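Local coordinates for protein aminotransferase AspB (Helicobacter pylori 26695, PDB 3EZS) that probably transfers amino groups between amino acids and 2-oxo acids with pyridoxal 5'-phosphate as cofactor, at residues A[163-168]-A[338-343]. Sequence-based numbering, arbitrary orientation.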
loop_
_atom_site.group_PDB
_atom_site.type_symbol
_atom_site.label_atom_id
_atom_site.label_comp_id
_atom_site.label_asym_id
_atom_site.label_seq_id
_atom_site.Cartn_x
_atom_site.Cartn_y
_atom_site.Cartn_z
ATOM N N PRO A 163 -16.200 -17.250 7.032
ATOM C CA PRO A 163 -17.385 -16.634 7.664
ATOM C C PRO A 163 -17.656 -15.216 7.181
ATOM O O PRO A 163 -16.724 -14.466 6.838
ATOM C CB PRO A 163 -17.051 -16.669 9.162
ATOM C CG PRO A 163 -16.022 -17.762 9.295
ATOM C CD PRO A 163 -15.223 -17.700 8.039
ATOM N N ASN A 164 -18.940 -14.871 7.156
ATOM C CA ASN A 164 -19.412 -13.623 6.597
ATOM C C ASN A 164 -19.585 -12.435 7.545
ATOM O O ASN A 164 -20.121 -12.566 8.660
ATOM C CB ASN A 164 -20.774 -13.899 5.934
ATOM C CG ASN A 164 -21.344 -12.685 5.191
ATOM O OD1 ASN A 164 -22.324 -12.096 5.629
ATOM N ND2 ASN A 164 -20.707 -12.296 4.091
ATOM N N ASN A 165 -19.128 -11.280 7.065
ATOM C CA ASN A 165 -19.424 -9.988 7.665
ATOM C C ASN A 165 -20.510 -9.457 6.716
ATOM O O ASN A 165 -20.242 -9.278 5.535
ATOM C CB ASN A 165 -18.208 -9.058 7.657
ATOM C CG ASN A 165 -18.542 -7.632 8.085
ATOM O OD1 ASN A 165 -19.657 -7.326 8.520
ATOM N ND2 ASN A 165 -17.571 -6.747 7.945
ATOM N N PRO A 166 -21.710 -9.128 7.227
ATOM C CA PRO A 166 -22.232 -9.063 8.596
ATOM C C PRO A 166 -23.115 -10.198 9.166
ATOM O O PRO A 166 -23.539 -10.095 10.331
ATOM C CB PRO A 166 -23.123 -7.831 8.491
ATOM C CG PRO A 166 -23.774 -8.030 7.173
ATOM C CD PRO A 166 -22.746 -8.696 6.271
ATOM N N THR A 167 -23.413 -11.235 8.392
ATOM C CA THR A 167 -24.377 -12.251 8.836
ATOM C C THR A 167 -23.813 -13.398 9.660
ATOM O O THR A 167 -24.566 -14.107 10.325
ATOM C CB THR A 167 -25.083 -12.901 7.630
ATOM O OG1 THR A 167 -24.138 -13.667 6.883
ATOM C CG2 THR A 167 -25.778 -11.859 6.715
ATOM N N GLY A 168 -22.500 -13.618 9.580
ATOM C CA GLY A 168 -21.878 -14.754 10.232
ATOM C C GLY A 168 -22.017 -16.056 9.448
ATOM O O GLY A 168 -21.407 -17.065 9.817
ATOM N N LEU A 338 -28.766 -1.872 6.636
ATOM C CA LEU A 338 -29.080 -1.193 5.390
ATOM C C LEU A 338 -27.822 -0.531 4.833
ATOM O O LEU A 338 -27.564 -0.567 3.614
ATOM C CB LEU A 338 -30.169 -0.152 5.630
ATOM C CG LEU A 338 -30.838 0.536 4.437
ATOM C CD1 LEU A 338 -31.858 -0.416 3.733
ATOM C CD2 LEU A 338 -31.515 1.836 4.932
ATOM N N TYR A 339 -27.015 0.016 5.744
ATOM C CA TYR A 339 -25.777 0.710 5.402
ATOM C C TYR A 339 -24.657 -0.195 4.902
ATOM O O TYR A 339 -23.617 0.303 4.488
ATOM C CB TYR A 339 -25.262 1.547 6.585
ATOM C CG TYR A 339 -26.258 2.516 7.192
ATOM C CD1 TYR A 339 -27.308 3.065 6.441
ATOM C CD2 TYR A 339 -26.084 2.973 8.492
ATOM C CE1 TYR A 339 -28.198 3.973 6.997
ATOM C CE2 TYR A 339 -26.963 3.901 9.056
ATOM C CZ TYR A 339 -28.022 4.387 8.306
ATOM O OH TYR A 339 -28.906 5.283 8.865
ATOM N N LEU A 340 -24.853 -1.510 4.957
ATOM C CA LEU A 340 -23.890 -2.465 4.432
ATOM C C LEU A 340 -24.357 -3.129 3.142
ATOM O O LEU A 340 -23.635 -3.953 2.587
ATOM C CB LEU A 340 -23.593 -3.554 5.474
ATOM C CG LEU A 340 -22.803 -3.144 6.704
ATOM C CD1 LEU A 340 -22.642 -4.329 7.642
ATOM C CD2 LEU A 340 -21.449 -2.593 6.300
ATOM N N GLY A 341 -25.543 -2.768 2.646
ATOM C CA GLY A 341 -26.096 -3.406 1.471
ATOM C C GLY A 341 -26.650 -2.468 0.438
ATOM O O GLY A 341 -26.553 -1.260 0.566
ATOM N N ARG A 342 -27.213 -3.070 -0.598
ATOM C CA ARG A 342 -27.877 -2.376 -1.702
ATOM C C ARG A 342 -29.268 -2.988 -1.881
ATOM O O ARG A 342 -29.553 -4.065 -1.342
ATOM C CB ARG A 342 -27.062 -2.536 -2.992
ATOM C CG ARG A 342 -25.652 -1.930 -2.972
ATOM C CD ARG A 342 -25.709 -0.420 -2.916
ATOM N NE ARG A 342 -24.402 0.230 -2.752
ATOM C CZ ARG A 342 -23.725 0.328 -1.598
ATOM N NH1 ARG A 342 -24.188 -0.186 -0.468
ATOM N NH2 ARG A 342 -22.557 0.949 -1.567
ATOM N N ASN A 343 -30.111 -2.286 -2.636
ATOM C CA ASN A 343 -31.479 -2.692 -2.951
ATOM C C ASN A 343 -32.302 -2.988 -1.726
ATOM O O ASN A 343 -33.111 -3.902 -1.750
ATOM C CB ASN A 343 -31.508 -3.896 -3.908
ATOM C CG ASN A 343 -30.622 -3.699 -5.120
ATOM O OD1 ASN A 343 -29.695 -4.477 -5.360
ATOM N ND2 ASN A 343 -30.856 -2.631 -5.845
#
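Leu340 lays one methyl against the ring of Pro166, where the SPNNPTG loop of the class I and II aminotransferase fold meets the turn after strand 335-336. CD1 of Leu340 lies 3.6 Å from CB and 3.9 Å from CG of Pro166, so a single branch makes the apolar contact. Leu340 CG stands anti to the carbonyl carbon (chi1 -70°), and with chi2 at 178° CD1 becomes the extended end of the chain. The contact is small, 85 Å² in total, but its three touching residues are all buried. Arg351 of strand 349-353 touches both Pro166 and Leu340, linking the loop to the three-stranded sheet. The same methyl brushes Asn165, 4.3 Å separating Leu340 CD1 from Asn165 OD1. That oxygen's polar partner is Arg351 NH1; in related aminotransferases the asparagine usually hydrogen-bonds the cofactor's phenolic oxygen and the arginine the substrate's alpha-carboxylate, so the same roles are likely here. The peptide bonds before Pro163 and Pro166 are both cis, and an Asx motif further shapes the loop: Asn164 OD1 accepts a hydrogen bond from Thr167 N at 3.1 Å (N-H...O 163°), while Thr167 OG1 reaches Asn164 OD1 from the opposite face of the amide plane at 2.7 Å.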